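Local coordinates for toxin-antitoxin system toxin HepN family (Shewanella oneidensis MR-1, PDB 6M6U), which acts as the mRNA-cleaving toxin of a type VII toxin-antitoxin system, halting bacterial growth until its partner MntA neutralises it, mainly by tri-AMPylation, at residues Gln20-Asp25 / Asp37-Asn42; Ser27-Asp32 / Ile111-Val116; Ile53-Asn58 / Gly64-Ser69; Lys91-Leu96 / Leu120-Gln125. All blocks are in the same frame, centred on the assembly; numbering follows the deposited sequence.

Contact 1: Gln20-Asp25 / Asp37-Asn42; sequences QQVYGD and DSVILN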
# COMPACT_ATOMS: atom_id res chain seq x y z
N GLN B 20 25.09 3.98 -55.34
CA GLN B 20 25.52 4.05 -56.73
C GLN B 20 26.91 3.45 -56.91
O GLN B 20 27.17 2.76 -57.90
CB GLN B 20 25.49 5.50 -57.21
CG GLN B 20 24.08 6.05 -57.39
CD GLN B 20 24.02 7.56 -57.39
OE1 GLN B 20 24.98 8.23 -57.01
NE2 GLN B 20 22.88 8.10 -57.80
N GLN B 21 27.81 3.69 -55.95
CA GLN B 21 29.17 3.18 -56.07
C GLN B 21 29.22 1.66 -55.91
O GLN B 21 29.93 0.98 -56.65
CB GLN B 21 30.06 3.86 -55.04
CG GLN B 21 31.47 3.31 -54.95
CD GLN B 21 32.41 4.28 -54.25
OE1 GLN B 21 33.36 3.86 -53.58
NE2 GLN B 21 32.15 5.57 -54.41
N VAL B 22 28.46 1.12 -54.95
CA VAL B 22 28.51 -0.32 -54.69
C VAL B 22 27.76 -1.09 -55.77
O VAL B 22 28.16 -2.19 -56.15
CB VAL B 22 27.95 -0.61 -53.28
CG1 VAL B 22 27.70 -2.10 -53.10
CG2 VAL B 22 28.93 -0.11 -52.23
N TYR B 23 26.66 -0.52 -56.29
CA TYR B 23 25.89 -1.21 -57.32
C TYR B 23 26.58 -1.13 -58.68
O TYR B 23 26.38 -2.02 -59.52
CB TYR B 23 24.47 -0.63 -57.39
CG TYR B 23 23.61 -1.19 -58.50
CD1 TYR B 23 22.87 -2.36 -58.33
CD2 TYR B 23 23.53 -0.54 -59.73
CE1 TYR B 23 22.09 -2.87 -59.35
CE2 TYR B 23 22.75 -1.04 -60.75
CZ TYR B 23 22.03 -2.20 -60.56
OH TYR B 23 21.26 -2.70 -61.58
N GLY B 24 27.38 -0.09 -58.91
CA GLY B 24 28.22 -0.03 -60.10
C GLY B 24 27.41 -0.03 -61.38
O GLY B 24 26.47 0.76 -61.56
N ASP B 25 27.79 -0.92 -62.30
CA ASP B 25 27.06 -1.04 -63.56
C ASP B 25 25.84 -1.94 -63.44
O ASP B 25 24.93 -1.83 -64.27
CB ASP B 25 28.01 -1.57 -64.65
CG ASP B 25 28.60 -2.92 -64.31
OD1 ASP B 25 27.83 -3.89 -64.12
OD2 ASP B 25 29.84 -3.03 -64.24
N ASP B 37 23.50 -6.77 -49.62
CA ASP B 37 23.56 -6.33 -48.23
C ASP B 37 23.92 -4.85 -48.13
O ASP B 37 23.29 -4.09 -47.38
CB ASP B 37 24.57 -7.18 -47.46
CG ASP B 37 24.12 -8.62 -47.29
OD1 ASP B 37 22.93 -8.91 -47.51
OD2 ASP B 37 24.97 -9.46 -46.91
N SER B 38 24.93 -4.42 -48.89
CA SER B 38 25.41 -3.04 -48.78
C SER B 38 24.41 -2.06 -49.38
O SER B 38 24.22 -0.96 -48.85
CB SER B 38 26.77 -2.90 -49.44
OG SER B 38 27.23 -1.56 -49.35
N VAL B 39 23.78 -2.42 -50.50
CA VAL B 39 22.75 -1.56 -51.07
C VAL B 39 21.55 -1.47 -50.13
O VAL B 39 21.02 -0.39 -49.87
CB VAL B 39 22.34 -2.06 -52.46
CG1 VAL B 39 21.08 -1.35 -52.94
CG2 VAL B 39 23.48 -1.88 -53.46
N ILE B 40 21.13 -2.62 -49.59
CA ILE B 40 19.96 -2.65 -48.73
C ILE B 40 20.20 -1.83 -47.46
O ILE B 40 19.32 -1.10 -47.00
CB ILE B 40 19.58 -4.11 -48.41
CG1 ILE B 40 18.99 -4.77 -49.66
CG2 ILE B 40 18.62 -4.18 -47.24
CD1 ILE B 40 18.78 -6.27 -49.52
N LEU B 41 21.41 -1.92 -46.90
CA LEU B 41 21.69 -1.19 -45.67
C LEU B 41 21.71 0.32 -45.92
O LEU B 41 21.17 1.09 -45.12
CB LEU B 41 23.02 -1.65 -45.07
CG LEU B 41 23.32 -0.97 -43.72
CD1 LEU B 41 22.64 -1.73 -42.58
CD2 LEU B 41 24.81 -0.87 -43.47
N ASN B 42 22.31 0.75 -47.02
CA ASN B 42 22.33 2.17 -47.32
C ASN B 42 20.96 2.69 -47.76
O ASN B 42 20.68 3.88 -47.58
CB ASN B 42 23.40 2.47 -48.36
CG ASN B 42 24.80 2.50 -47.77
OD1 ASN B 42 25.15 3.40 -47.00
ND2 ASN B 42 25.62 1.50 -48.13
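Ser38, whose side chain meets Val22, has a carbonyl oxygen gripped twice from its own helix: Asn42 N bonds to Ser38 O at 3.1 Å, and Asn42 ND2 reaches the same Ser38 O at 2.9 Å. The two donors arrive from opposite faces of the carbonyl plane, the amide tilted 33° from it, which turns the Asn42 side chain back on its own helix. Across the contact no hydrogen bond forms. Ser38 OG stands anti to its backbone N (chi1 179°), which brings it against Val22. The CG2 methyl of Val22 lies 3.6 Å from Ser38 OG and the CG1 methyl 3.8 Å, so both rest on the serine hydroxyl, and CG1 also on its CB. That hydroxyl has its polar partner elsewhere, in Asp37 of the second subunit. Beside this pair Val39 CG2 completes the apolar side, 4.2 Å from Val22 CG1 and equally far from Tyr23 CB, while the phenol ring leads away toward helix 109-118. Helix 3-23 ends here, Gly24 leaving helical geometry with phi 62°. With the nearest CA atoms, those of Val22 and Val39, 6.9 Å apart, this is close packing at the turn end of an antiparallel helical hairpin, beside the subunit interface of this HEPN-family toxin.

Contact 2: Ser27-Asp32 / Ile111-Val116; sequences SQFKQD and IVVHVV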
# COMPACT_ATOMS: atom_id res chain seq x y z
N SER B 27 26.02 -5.46 -63.24
CA SER B 27 26.22 -6.82 -63.75
C SER B 27 26.35 -7.85 -62.64
O SER B 27 26.03 -9.03 -62.85
CB SER B 27 27.45 -6.86 -64.66
OG SER B 27 28.56 -6.25 -64.02
N GLN B 28 26.82 -7.44 -61.46
CA GLN B 28 27.08 -8.38 -60.38
C GLN B 28 26.07 -8.30 -59.24
O GLN B 28 26.20 -9.06 -58.27
CB GLN B 28 28.49 -8.15 -59.82
CG GLN B 28 29.61 -8.56 -60.77
CD GLN B 28 29.54 -10.02 -61.17
OE1 GLN B 28 29.37 -10.34 -62.35
NE2 GLN B 28 29.68 -10.91 -60.19
N PHE B 29 25.07 -7.43 -59.33
CA PHE B 29 24.24 -7.15 -58.16
C PHE B 29 23.35 -8.34 -57.80
O PHE B 29 23.31 -8.77 -56.64
CB PHE B 29 23.38 -5.92 -58.38
CG PHE B 29 22.44 -5.64 -57.25
CD1 PHE B 29 22.89 -5.05 -56.08
CD2 PHE B 29 21.10 -6.02 -57.33
CE1 PHE B 29 22.03 -4.81 -55.03
CE2 PHE B 29 20.23 -5.78 -56.27
CZ PHE B 29 20.70 -5.18 -55.12
N LYS B 30 22.61 -8.87 -58.78
CA LYS B 30 21.68 -9.96 -58.49
C LYS B 30 22.39 -11.24 -58.09
O LYS B 30 21.72 -12.18 -57.63
CB LYS B 30 20.77 -10.21 -59.69
CG LYS B 30 19.73 -9.13 -59.91
CD LYS B 30 19.08 -9.26 -61.28
CE LYS B 30 18.46 -10.63 -61.48
NZ LYS B 30 17.38 -10.91 -60.50
N GLN B 31 23.71 -11.31 -58.25
CA GLN B 31 24.49 -12.49 -57.90
C GLN B 31 25.11 -12.42 -56.51
O GLN B 31 25.12 -13.43 -55.80
CB GLN B 31 25.61 -12.69 -58.94
CG GLN B 31 26.74 -13.59 -58.47
CD GLN B 31 27.85 -13.73 -59.49
OE1 GLN B 31 28.82 -12.97 -59.49
NE2 GLN B 31 27.71 -14.71 -60.38
N ASP B 32 25.61 -11.26 -56.11
CA ASP B 32 26.47 -11.12 -54.94
C ASP B 32 25.64 -10.70 -53.73
O ASP B 32 25.11 -9.58 -53.69
CB ASP B 32 27.58 -10.11 -55.24
CG ASP B 32 28.77 -10.26 -54.31
OD1 ASP B 32 28.57 -10.39 -53.09
OD2 ASP B 32 29.92 -10.23 -54.80
N ILE B 111 12.83 -5.28 -57.87
CA ILE B 111 12.28 -4.00 -57.44
C ILE B 111 13.37 -3.16 -56.78
O ILE B 111 13.40 -1.93 -56.92
CB ILE B 111 11.07 -4.20 -56.50
CG1 ILE B 111 10.19 -5.35 -56.99
CG2 ILE B 111 10.27 -2.91 -56.42
CD1 ILE B 111 8.94 -5.57 -56.14
N VAL B 112 14.29 -3.81 -56.06
CA VAL B 112 15.45 -3.10 -55.53
C VAL B 112 16.27 -2.50 -56.66
O VAL B 112 16.69 -1.34 -56.60
CB VAL B 112 16.30 -4.03 -54.64
CG1 VAL B 112 17.58 -3.33 -54.20
CG2 VAL B 112 15.50 -4.51 -53.43
N VAL B 113 16.50 -3.28 -57.72
CA VAL B 113 17.23 -2.76 -58.87
C VAL B 113 16.46 -1.63 -59.54
O VAL B 113 17.03 -0.59 -59.90
CB VAL B 113 17.55 -3.90 -59.87
CG1 VAL B 113 17.74 -3.35 -61.28
CG2 VAL B 113 18.79 -4.66 -59.42
N HIS B 114 15.14 -1.81 -59.70
CA HIS B 114 14.33 -0.74 -60.28
C HIS B 114 14.38 0.52 -59.41
O HIS B 114 14.37 1.64 -59.93
CB HIS B 114 12.89 -1.21 -60.46
CG HIS B 114 12.06 -0.31 -61.32
ND1 HIS B 114 10.97 0.39 -60.84
CD2 HIS B 114 12.15 0.00 -62.64
CE1 HIS B 114 10.44 1.10 -61.82
NE2 HIS B 114 11.14 0.88 -62.92
N VAL B 115 14.45 0.35 -58.09
CA VAL B 115 14.59 1.50 -57.20
C VAL B 115 15.97 2.13 -57.35
O VAL B 115 16.10 3.35 -57.45
CB VAL B 115 14.31 1.09 -55.74
CG1 VAL B 115 14.75 2.18 -54.78
CG2 VAL B 115 12.82 0.80 -55.56
N VAL B 116 17.02 1.30 -57.39
CA VAL B 116 18.38 1.82 -57.55
C VAL B 116 18.51 2.62 -58.85
O VAL B 116 19.22 3.63 -58.90
CB VAL B 116 19.40 0.67 -57.50
CG1 VAL B 116 20.80 1.15 -57.90
CG2 VAL B 116 19.43 0.05 -56.11
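Phe29 is the residue of 27-32 that meets Val112 and Val113. At the start, Ser27 OG is hydrogen-bonded to Asp25 OD1, tying the beginning of the loop to the residues just after helix 3-23. Gln28 follows as a backbone acceptor: Asp32 N bonds to Gln28 O at 3.1 Å, a bond that spans Phe29, and residues 29-31 have helical angles without regular helix bonds. The Phe29 side chain then runs toward helix 109-118, with CG anti to the backbone N (chi1 176°). One side of its ring takes both valines. CD2 of Phe29 lies only 3.4 Å from Val113 CG2, and CE2 is 3.6 Å from that same methyl, so Val113 sits against one bond of the ring. Further out, Phe29 CZ approaches Val112 CG1 at 3.7 Å. Both methyls come in obliquely; the side chains of Phe29 and Val112 cross at about a right angle, whereas Phe29 and Val113 run past each other in opposite directions. Phe29 O accepts a hydrogen bond from Gln36 NE2, and Tyr23 meets the phenyl ring with planes inclined at about 60°. Asp32 ends the segment as the N-cap of helix 33-60, its OD1 bonded to Thr34 N. In the helical HEPN-type fold, the connection between helices 3-23 and 33-60 is thereby packed on helix 109-118. Across the contact there is no hydrogen bond or charge pair: a phenyl ring and two methyls make apolar packing, so the contact probably rests on shape fit and burial of carbon.

Contact 3: Ile53-Asn58 / Gly64-Ser69; sequences IANHIN and GIPQSS
Asn58 and Pro66 bury the most surface here, and Asn55 adds to it from one helical turn earlier. Pro66 presents its ring toward helix 33-60: CG lies 3.7 Å from Asn55 OD1 and CB of Pro66 is 4.1 Å from that same oxygen, while CD is 4.5 Å from Asn58 CB. The proline thus spans two residues on one helical side. Asn55 OD1 meets only carbon within this contact; its hydrogen bonds are to Ser72 OG and to Gln112 NE2 of the MntA antitoxin chain, so the oxygen is shared between subunits. The segments form the two sides of the connection between two consecutive helices of the bundle: the chain leaves helix 33-60 and returns past it before entering helix 69-78, where Ser68 is the N-cap, its OG bonded to Asp71 N. Gln67 N in turn bonds to Asp71 OD1. Asn58 has CG anti to its carbonyl carbon (chi1 -72°), and its amide ND2 bonds to Ser72 O, joining this helix to the next. At the start of 64-69, Gly64 O lies 3.9 Å from Asn58 CB. Gly64 takes backbone angles (142/173°) that suit glycine. Pro66 also packs on Gln112 of the antitoxin chain.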
# COMPACT_ATOMS: atom_id res chain seq x y z
N ILE B 53 13.93 13.39 -40.53
CA ILE B 53 13.53 14.72 -40.97
C ILE B 53 12.03 14.91 -40.77
O ILE B 53 11.58 15.93 -40.23
CB ILE B 53 13.94 14.95 -42.43
CG1 ILE B 53 15.45 15.08 -42.56
CG2 ILE B 53 13.22 16.16 -43.01
CD1 ILE B 53 15.96 14.82 -43.96
N ALA B 54 11.25 13.93 -41.22
CA ALA B 54 9.80 14.02 -41.10
C ALA B 54 9.37 14.13 -39.65
O ALA B 54 8.60 15.03 -39.28
CB ALA B 54 9.15 12.81 -41.77
N ASN B 55 9.85 13.20 -38.80
CA ASN B 55 9.53 13.23 -37.38
C ASN B 55 9.90 14.57 -36.75
O ASN B 55 9.19 15.08 -35.88
CB ASN B 55 10.25 12.10 -36.65
CG ASN B 55 9.76 10.73 -37.04
OD1 ASN B 55 8.63 10.57 -37.51
ND2 ASN B 55 10.60 9.71 -36.85
N HIS B 56 11.02 15.15 -37.18
CA HIS B 56 11.48 16.42 -36.64
C HIS B 56 10.50 17.54 -36.97
O HIS B 56 10.08 18.30 -36.09
CB HIS B 56 12.88 16.73 -37.17
CG HIS B 56 13.38 18.10 -36.83
ND1 HIS B 56 13.94 18.40 -35.61
CD2 HIS B 56 13.43 19.24 -37.56
CE1 HIS B 56 14.30 19.67 -35.60
NE2 HIS B 56 14.00 20.20 -36.77
N ILE B 57 10.12 17.65 -38.25
CA ILE B 57 9.28 18.76 -38.69
C ILE B 57 7.88 18.66 -38.09
O ILE B 57 7.31 19.68 -37.66
CB ILE B 57 9.23 18.79 -40.23
CG1 ILE B 57 10.61 19.16 -40.79
CG2 ILE B 57 8.18 19.78 -40.72
CD1 ILE B 57 10.76 18.89 -42.26
N ASN B 58 7.31 17.46 -38.03
CA ASN B 58 5.99 17.29 -37.43
C ASN B 58 5.98 17.73 -35.97
O ASN B 58 4.98 18.26 -35.48
CB ASN B 58 5.53 15.84 -37.55
CG ASN B 58 5.15 15.46 -38.97
OD1 ASN B 58 4.50 16.24 -39.68
ND2 ASN B 58 5.55 14.27 -39.40
N GLY B 64 1.21 17.11 -35.64
CA GLY B 64 0.61 15.88 -35.17
C GLY B 64 1.64 14.90 -34.65
O GLY B 64 2.85 15.14 -34.77
N ILE B 65 1.18 13.81 -34.05
CA ILE B 65 2.04 12.74 -33.58
C ILE B 65 2.02 11.63 -34.65
O ILE B 65 0.96 11.04 -34.87
CB ILE B 65 1.59 12.19 -32.22
CG1 ILE B 65 1.49 13.32 -31.20
CG2 ILE B 65 2.55 11.11 -31.73
CD1 ILE B 65 0.70 12.95 -29.97
N PRO B 66 3.13 11.37 -35.33
CA PRO B 66 3.13 10.30 -36.34
C PRO B 66 2.91 8.93 -35.70
O PRO B 66 3.71 8.47 -34.88
CB PRO B 66 4.52 10.41 -36.98
CG PRO B 66 5.34 11.18 -35.99
CD PRO B 66 4.40 12.11 -35.31
N GLN B 67 1.80 8.29 -36.08
CA GLN B 67 1.47 6.96 -35.59
C GLN B 67 2.43 5.89 -36.11
O GLN B 67 2.41 4.76 -35.60
CB GLN B 67 0.04 6.58 -35.99
CG GLN B 67 -0.96 7.72 -35.85
CD GLN B 67 -2.40 7.24 -35.87
OE1 GLN B 67 -3.01 7.09 -36.93
NE2 GLN B 67 -2.96 7.02 -34.68
N SER B 68 3.27 6.22 -37.09
CA SER B 68 4.23 5.30 -37.68
C SER B 68 5.17 6.12 -38.56
O SER B 68 4.95 7.31 -38.79
CB SER B 68 3.55 4.19 -38.48
OG SER B 68 2.93 4.72 -39.64
N SER B 69 6.22 5.46 -39.05
CA SER B 69 7.16 6.15 -39.92
C SER B 69 6.48 6.65 -41.19
O SER B 69 6.74 7.78 -41.63
CB SER B 69 8.34 5.23 -40.25
OG SER B 69 7.90 3.93 -40.59

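Contact 4: Lys91-Leu96 / Leu120-Gln125; sequences KKMVGL and LEDFEQ
Met93 lays its terminal methyl over one face of the Phe123 ring: CE stands 3.9 Å from the ring centroid, 27° off the normal, in a CH-pi contact. The methyl is displaced toward the rim, and its nearest ring atom is Phe123 CE2, 3.5 Å from Met93 CE. The sulfur follows less directly: Met93 SD lies 4.6 Å from the centroid and approaches obliquely, closest to Phe123 CZ at 3.8 Å. Together these distances make a Met-aromatic contact in which the methyl lies over the face and the sulfur stands obliquely to it. The bend in the methionine chain makes this possible, because chi2 of -86° turns the sulfur out of an extended course. Phe123 comes from the opposite direction; the nearest CA atoms of the two segments, Met93 and Asp122, are 9.1 Å apart, so the contact is made by the long side chains. Asp122 OD2 lies 4.3 Å from Met93 CE and is hydrogen-bonded to His119 ND1. Every touching residue is buried, and the site is close to the centre of the chain. Arg97, an active-site residue by similarity, has its side chain about 6 Å from that of Met93. The two helical segments lie 11.3 Å apart at closest approach of their axes, with N-to-C directions 129° apart. Helix 84-102 supplies the methionine and helix 120-131 the ring, which also packs on Ile12 and Ile16 of helix 3-23 and Leu43, Cys46 and Cys50 of helix 33-60.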
# COMPACT_ATOMS: atom_id res chain seq x y z
N LYS B 91 6.78 6.42 -48.85
CA LYS B 91 6.15 5.41 -48.01
C LYS B 91 6.36 4.00 -48.56
O LYS B 91 6.52 3.06 -47.78
CB LYS B 91 4.66 5.72 -47.85
CG LYS B 91 4.39 6.92 -46.93
CD LYS B 91 2.98 7.46 -47.08
CE LYS B 91 1.93 6.42 -46.72
NZ LYS B 91 0.54 6.96 -46.82
N LYS B 92 6.38 3.83 -49.89
CA LYS B 92 6.65 2.50 -50.43
C LYS B 92 8.14 2.17 -50.41
O LYS B 92 8.52 0.99 -50.41
CB LYS B 92 6.05 2.33 -51.84
CG LYS B 92 6.25 3.47 -52.82
CD LYS B 92 5.33 3.30 -54.02
CE LYS B 92 5.28 1.86 -54.51
NZ LYS B 92 6.49 1.51 -55.31
N MET B 93 9.00 3.20 -50.39
CA MET B 93 10.41 2.97 -50.06
C MET B 93 10.55 2.29 -48.71
O MET B 93 11.26 1.28 -48.57
CB MET B 93 11.17 4.28 -50.07
CG MET B 93 11.45 4.85 -51.44
SD MET B 93 12.95 4.14 -52.11
CE MET B 93 13.56 5.53 -53.06
N VAL B 94 9.90 2.85 -47.68
CA VAL B 94 9.93 2.26 -46.34
C VAL B 94 9.45 0.82 -46.39
O VAL B 94 10.06 -0.08 -45.78
CB VAL B 94 9.09 3.10 -45.36
CG1 VAL B 94 9.11 2.47 -43.98
CG2 VAL B 94 9.59 4.54 -45.32
N GLY B 95 8.36 0.56 -47.11
CA GLY B 95 7.86 -0.79 -47.22
C GLY B 95 8.86 -1.73 -47.86
O GLY B 95 9.01 -2.88 -47.44
N LEU B 96 9.57 -1.25 -48.88
CA LEU B 96 10.62 -2.06 -49.50
C LEU B 96 11.77 -2.30 -48.52
O LEU B 96 12.33 -3.40 -48.47
CB LEU B 96 11.14 -1.39 -50.76
CG LEU B 96 12.23 -2.17 -51.49
CD1 LEU B 96 11.73 -3.54 -51.91
CD2 LEU B 96 12.74 -1.38 -52.70
N LEU B 120 15.99 6.54 -56.65
CA LEU B 120 16.87 7.32 -55.78
C LEU B 120 16.60 8.81 -55.90
O LEU B 120 16.97 9.57 -54.99
CB LEU B 120 18.34 7.02 -56.10
CG LEU B 120 18.77 5.58 -55.83
CD1 LEU B 120 20.27 5.39 -56.05
CD2 LEU B 120 18.39 5.16 -54.41
N GLU B 121 15.96 9.24 -56.99
CA GLU B 121 15.59 10.65 -57.15
C GLU B 121 14.56 11.09 -56.12
O GLU B 121 14.47 12.29 -55.82
CB GLU B 121 15.07 10.90 -58.56
CG GLU B 121 16.15 11.27 -59.58
CD GLU B 121 16.94 10.07 -60.09
OE1 GLU B 121 17.84 10.27 -60.92
OE2 GLU B 121 16.65 8.93 -59.66
N ASP B 122 13.75 10.16 -55.60
CA ASP B 122 12.77 10.52 -54.58
C ASP B 122 13.45 11.07 -53.33
O ASP B 122 13.00 12.07 -52.77
CB ASP B 122 11.90 9.31 -54.23
CG ASP B 122 11.08 8.81 -55.40
OD1 ASP B 122 10.86 9.59 -56.35
OD2 ASP B 122 10.65 7.64 -55.37
N PHE B 123 14.54 10.43 -52.90
CA PHE B 123 15.33 10.96 -51.79
C PHE B 123 15.85 12.35 -52.11
O PHE B 123 15.80 13.25 -51.26
CB PHE B 123 16.49 10.02 -51.48
CG PHE B 123 16.08 8.68 -50.95
CD1 PHE B 123 15.14 8.58 -49.93
CD2 PHE B 123 16.64 7.52 -51.45
CE1 PHE B 123 14.77 7.35 -49.43
CE2 PHE B 123 16.26 6.28 -50.96
CZ PHE B 123 15.32 6.20 -49.95
N GLU B 124 16.35 12.56 -53.33
CA GLU B 124 16.90 13.86 -53.70
C GLU B 124 15.80 14.90 -53.86
O GLU B 124 15.98 16.06 -53.50
CB GLU B 124 17.73 13.73 -54.97
CG GLU B 124 18.66 12.52 -54.96
CD GLU B 124 20.02 12.82 -55.56
OE1 GLU B 124 20.17 12.64 -56.78
OE2 GLU B 124 20.92 13.23 -54.80
N GLN B 125 14.65 14.48 -54.40
CA GLN B 125 13.50 15.38 -54.48
C GLN B 125 13.02 15.78 -53.09
O GLN B 125 12.66 16.94 -52.86
CB GLN B 125 12.38 14.70 -55.27
CG GLN B 125 11.18 15.57 -55.59
CD GLN B 125 10.12 14.83 -56.37
OE1 GLN B 125 10.39 13.81 -57.01
NE2 GLN B 125 8.88 15.32 -56.31

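How the contacts relate
From the N terminus, contact 1 closes the turn between helix 3-23 and helix 33-60. Contact 2 starts within that turn, at 27-32, and reaches forward to helix 109-118, so the two cross; they also touch directly, Val39 CG2 lying 3.6 Å from Phe29 CE1. Contact 3 closes the short connection from helix 33-60 to helix 69-78 and falls wholly within the span of contact 2, though on the far side of the chain's centre, about 31 Å away between centres. Contact 4 begins inside that span and ends beyond it, crossing contact 2, with Val115 CG1 set 3.8 Å from Met93 SD. Together they join five of the helices directly and reach the connection into helix 69-78.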